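Local coordinates for protein leucine--tRNA ligase (Agrobacterium radiobacter, PDB 5AH5) that probably joins leucine to its cognate tRNA at the expense of ATP, as a class I aminoacyl-tRNA synthetase that carries a zinc ion, at residues B[30-35]-B[519-524]. Numbering follows the deposited sequence.
Sequences GKKFYV and PADVYI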
ATOM      1  N   GLY B  30      10.360 -23.683   9.233  1.00 37.98           N
ATOM      2  CA  GLY B  30      10.510 -23.046   7.896  1.00 38.48           C
ATOM      3  C   GLY B  30      10.863 -21.564   7.961  1.00 35.27           C
ATOM      4  O   GLY B  30      10.497 -20.846   8.910  1.00 37.02           O
ATOM      5  N   LYS B  31      11.567 -21.091   6.967  1.00 33.36           N
ATOM      6  CA  LYS B  31      11.917 -19.695   6.897  1.00 37.07           C
ATOM      7  C   LYS B  31      10.605 -18.867   6.873  1.00 30.95           C
ATOM      8  O   LYS B  31       9.606 -19.302   6.336  1.00 27.57           O
ATOM      9  CB  LYS B  31      12.721 -19.440   5.634  1.00 43.32           C
ATOM     10  CG  LYS B  31      13.392 -18.082   5.628  1.00 47.99           C
ATOM     11  CD  LYS B  31      14.126 -17.899   4.326  1.00 54.90           C
ATOM     12  CE  LYS B  31      14.672 -16.507   4.238  1.00 61.01           C
ATOM     13  NZ  LYS B  31      15.479 -16.404   2.997  1.00 72.67           N
ATOM     14  N   LYS B  32      10.639 -17.723   7.503  1.00 33.12           N
ATOM     15  CA  LYS B  32       9.412 -16.962   7.793  1.00 35.28           C
ATOM     16  C   LYS B  32       9.048 -16.234   6.503  1.00 33.26           C
ATOM     17  O   LYS B  32       9.914 -15.808   5.733  1.00 34.85           O
ATOM     18  CB  LYS B  32       9.646 -15.957   8.908  1.00 33.89           C
ATOM     19  CG  LYS B  32      10.563 -14.747   8.566  1.00 37.16           C
ATOM     20  CD  LYS B  32       9.753 -13.539   8.016  1.00 41.97           C
ATOM     21  CE  LYS B  32      10.616 -12.300   7.866  1.00 42.50           C
ATOM     22  NZ  LYS B  32       9.816 -11.220   7.222  1.00 48.36           N
ATOM     23  N   PHE B  33       7.775 -16.061   6.290  1.00 31.80           N
ATOM     24  CA  PHE B  33       7.310 -15.195   5.225  1.00 28.10           C
ATOM     25  C   PHE B  33       5.980 -14.568   5.649  1.00 25.17           C
ATOM     26  O   PHE B  33       5.073 -15.259   5.954  1.00 26.53           O
ATOM     27  CB  PHE B  33       7.094 -16.002   3.964  1.00 28.58           C
ATOM     28  CG  PHE B  33       7.027 -15.146   2.724  1.00 30.89           C
ATOM     29  CD1 PHE B  33       8.175 -14.609   2.172  1.00 31.59           C
ATOM     30  CD2 PHE B  33       5.825 -14.888   2.111  1.00 31.95           C
ATOM     31  CE1 PHE B  33       8.106 -13.808   1.033  1.00 35.16           C
ATOM     32  CE2 PHE B  33       5.773 -14.101   0.954  1.00 30.79           C
ATOM     33  CZ  PHE B  33       6.879 -13.551   0.424  1.00 29.41           C
ATOM     34  N   TYR B  34       5.903 -13.269   5.590  1.00 26.16           N
ATOM     35  CA  TYR B  34       4.728 -12.498   5.977  1.00 25.99           C
ATOM     36  C   TYR B  34       4.175 -11.764   4.747  1.00 22.09           C
ATOM     37  O   TYR B  34       4.731 -10.794   4.317  1.00 24.62           O
ATOM     38  CB  TYR B  34       5.161 -11.481   7.035  1.00 25.86           C
ATOM     39  CG  TYR B  34       4.045 -10.709   7.786  1.00 24.34           C
ATOM     40  CD1 TYR B  34       2.715 -11.007   7.628  1.00 26.46           C
ATOM     41  CD2 TYR B  34       4.379  -9.716   8.703  1.00 26.66           C
ATOM     42  CE1 TYR B  34       1.744 -10.296   8.320  1.00 26.72           C
ATOM     43  CE2 TYR B  34       3.409  -9.009   9.420  1.00 25.00           C
ATOM     44  CZ  TYR B  34       2.108  -9.340   9.237  1.00 25.65           C
ATOM     45  OH  TYR B  34       1.150  -8.634   9.896  1.00 25.61           O
ATOM     46  N   VAL B  35       3.071 -12.229   4.243  1.00 22.42           N
ATOM     47  CA  VAL B  35       2.400 -11.577   3.138  1.00 26.83           C
ATOM     48  C   VAL B  35       1.066 -11.049   3.658  1.00 25.96           C
ATOM     49  O   VAL B  35       0.344 -11.778   4.249  1.00 24.65           O
ATOM     50  CB  VAL B  35       2.115 -12.538   1.964  1.00 26.42           C
ATOM     51  CG1 VAL B  35       1.625 -13.902   2.387  1.00 28.03           C
ATOM     52  CG2 VAL B  35       1.131 -11.927   0.974  1.00 29.98           C
ATOM     53  N   PRO B 519       9.821  -7.196   9.322  1.00 33.41           N
ATOM     54  CA  PRO B 519       8.876  -6.502   8.437  1.00 37.44           C
ATOM     55  C   PRO B 519       8.115  -7.385   7.481  1.00 35.31           C
ATOM     56  O   PRO B 519       8.559  -8.488   7.186  1.00 36.58           O
ATOM     57  CB  PRO B 519       9.741  -5.514   7.677  1.00 37.55           C
ATOM     58  CG  PRO B 519      11.124  -5.911   7.923  1.00 40.82           C
ATOM     59  CD  PRO B 519      11.156  -6.611   9.243  1.00 40.19           C
ATOM     60  N   ALA B 520       6.929  -6.949   7.062  1.00 33.84           N
ATOM     61  CA  ALA B 520       6.173  -7.746   6.110  1.00 31.78           C
ATOM     62  C   ALA B 520       6.993  -7.888   4.805  1.00 26.48           C
ATOM     63  O   ALA B 520       7.561  -6.964   4.355  1.00 26.52           O
ATOM     64  CB  ALA B 520       4.829  -7.134   5.817  1.00 31.14           C
ATOM     65  N   ASP B 521       7.092  -9.064   4.270  1.00 27.06           N
ATOM     66  CA  ASP B 521       7.826  -9.251   3.006  1.00 28.78           C
ATOM     67  C   ASP B 521       7.064  -8.629   1.848  1.00 27.40           C
ATOM     68  O   ASP B 521       7.652  -8.018   0.984  1.00 34.32           O
ATOM     69  CB  ASP B 521       8.018 -10.734   2.759  1.00 27.90           C
ATOM     70  CG  ASP B 521       8.842 -11.383   3.875  1.00 34.45           C
ATOM     71  OD1 ASP B 521      10.086 -11.259   3.840  1.00 38.24           O
ATOM     72  OD2 ASP B 521       8.234 -11.927   4.825  1.00 30.83           O
ATOM     73  N   VAL B 522       5.774  -8.881   1.787  1.00 25.81           N
ATOM     74  CA  VAL B 522       4.947  -8.423   0.683  1.00 26.85           C
ATOM     75  C   VAL B 522       3.698  -7.758   1.291  1.00 26.91           C
ATOM     76  O   VAL B 522       3.075  -8.329   2.161  1.00 30.78           O
ATOM     77  CB  VAL B 522       4.601  -9.603  -0.212  1.00 26.80           C
ATOM     78  CG1 VAL B 522       3.564  -9.247  -1.221  1.00 27.41           C
ATOM     79  CG2 VAL B 522       5.891 -10.162  -0.929  1.00 31.07           C
ATOM     80  N   TYR B 523       3.404  -6.541   0.841  1.00 27.92           N
ATOM     81  CA  TYR B 523       2.178  -5.809   1.146  1.00 28.48           C
ATOM     82  C   TYR B 523       1.468  -5.387  -0.137  1.00 25.60           C
ATOM     83  O   TYR B 523       2.057  -4.723  -0.971  1.00 30.78           O
ATOM     84  CB  TYR B 523       2.518  -4.566   1.915  1.00 26.92           C
ATOM     85  CG  TYR B 523       1.342  -3.921   2.647  1.00 26.25           C
ATOM     86  CD1 TYR B 523       0.320  -4.680   3.228  1.00 25.40           C
ATOM     87  CD2 TYR B 523       1.330  -2.573   2.884  1.00 28.03           C
ATOM     88  CE1 TYR B 523      -0.714  -4.082   4.013  1.00 25.30           C
ATOM     89  CE2 TYR B 523       0.284  -1.967   3.619  1.00 27.67           C
ATOM     90  CZ  TYR B 523      -0.731  -2.749   4.191  1.00 26.65           C
ATOM     91  OH  TYR B 523      -1.752  -2.159   4.974  1.00 28.21           O
ATOM     92  N   ILE B 524       0.235  -5.793  -0.283  1.00 24.65           N
ATOM     93  CA  ILE B 524      -0.554  -5.578  -1.490  1.00 23.27           C
ATOM     94  C   ILE B 524      -1.722  -4.648  -1.195  1.00 24.89           C
ATOM     95  O   ILE B 524      -2.604  -5.032  -0.443  1.00 24.68           O
ATOM     96  CB  ILE B 524      -1.161  -6.898  -1.970  1.00 23.11           C
ATOM     97  CG1 ILE B 524      -0.076  -8.044  -1.947  1.00 23.92           C
ATOM     98  CG2 ILE B 524      -1.715  -6.738  -3.377  1.00 25.19           C
ATOM     99  CD1 ILE B 524      -0.638  -9.434  -2.095  1.00 21.86           C
TER
HETATM  100  O   HOH W   1      11.236 -13.989   4.199  1.00 48.52           O
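The carboxylate of Asp-521 reaches across to strand 32-35 and does there what a neighbouring strand's carbonyl would otherwise do. Asp-521 OD2 accepts the backbone N-H of Tyr-34 through the anti lone pair, Tyr-34 N to OD2 2.8 Å and nearly straight at 174°. Lys-32 NZ forms a salt bridge with Asp-521 OD2 at 3.0 Å, arriving on the syn side but 33° out of the carboxylate plane. Two donors thus grip OD2 and fix the rotation of the group, while a water bridges OD1 to the carbonyl oxygen of Lys-32. The lysine chain, bent at its second torsion, brings NZ over to the carboxylate; NZ also makes a weak bond to Pro-519 O and a hydrogen bond to Ile-517 O.

Phe-33 lies flat against this group: its ring and the carboxylate are stacked, 6° from parallel, and Asp-521 CB makes a CH-pi contact over the ring face, 4.0 Å from the centroid. Phe-33 CZ then touches Val-522 CG2 at 3.8 Å. On Tyr-34, Ala-520 CB sits over one ring face, and the phenol hydroxyl is held by Phe-497 O.

Parallel pairing begins just after the corner at Asp-521, with a bridge between Val-35 and Val-522, their side chains on the same face of the sheet, both against Leu-60 of helix 48-66. Tyr-34 O receives weak bonds from the amides of Asp-521 and Val-522. One residue on, Tyr-523 touches the bound leucyl-sulfamoyl adenosine. These are the two central strands of the parallel Rossmann-like sheet of the class I catalytic domain, flanked by strand 70-72 beside 32-37 and strand 556-560 beside 520-524.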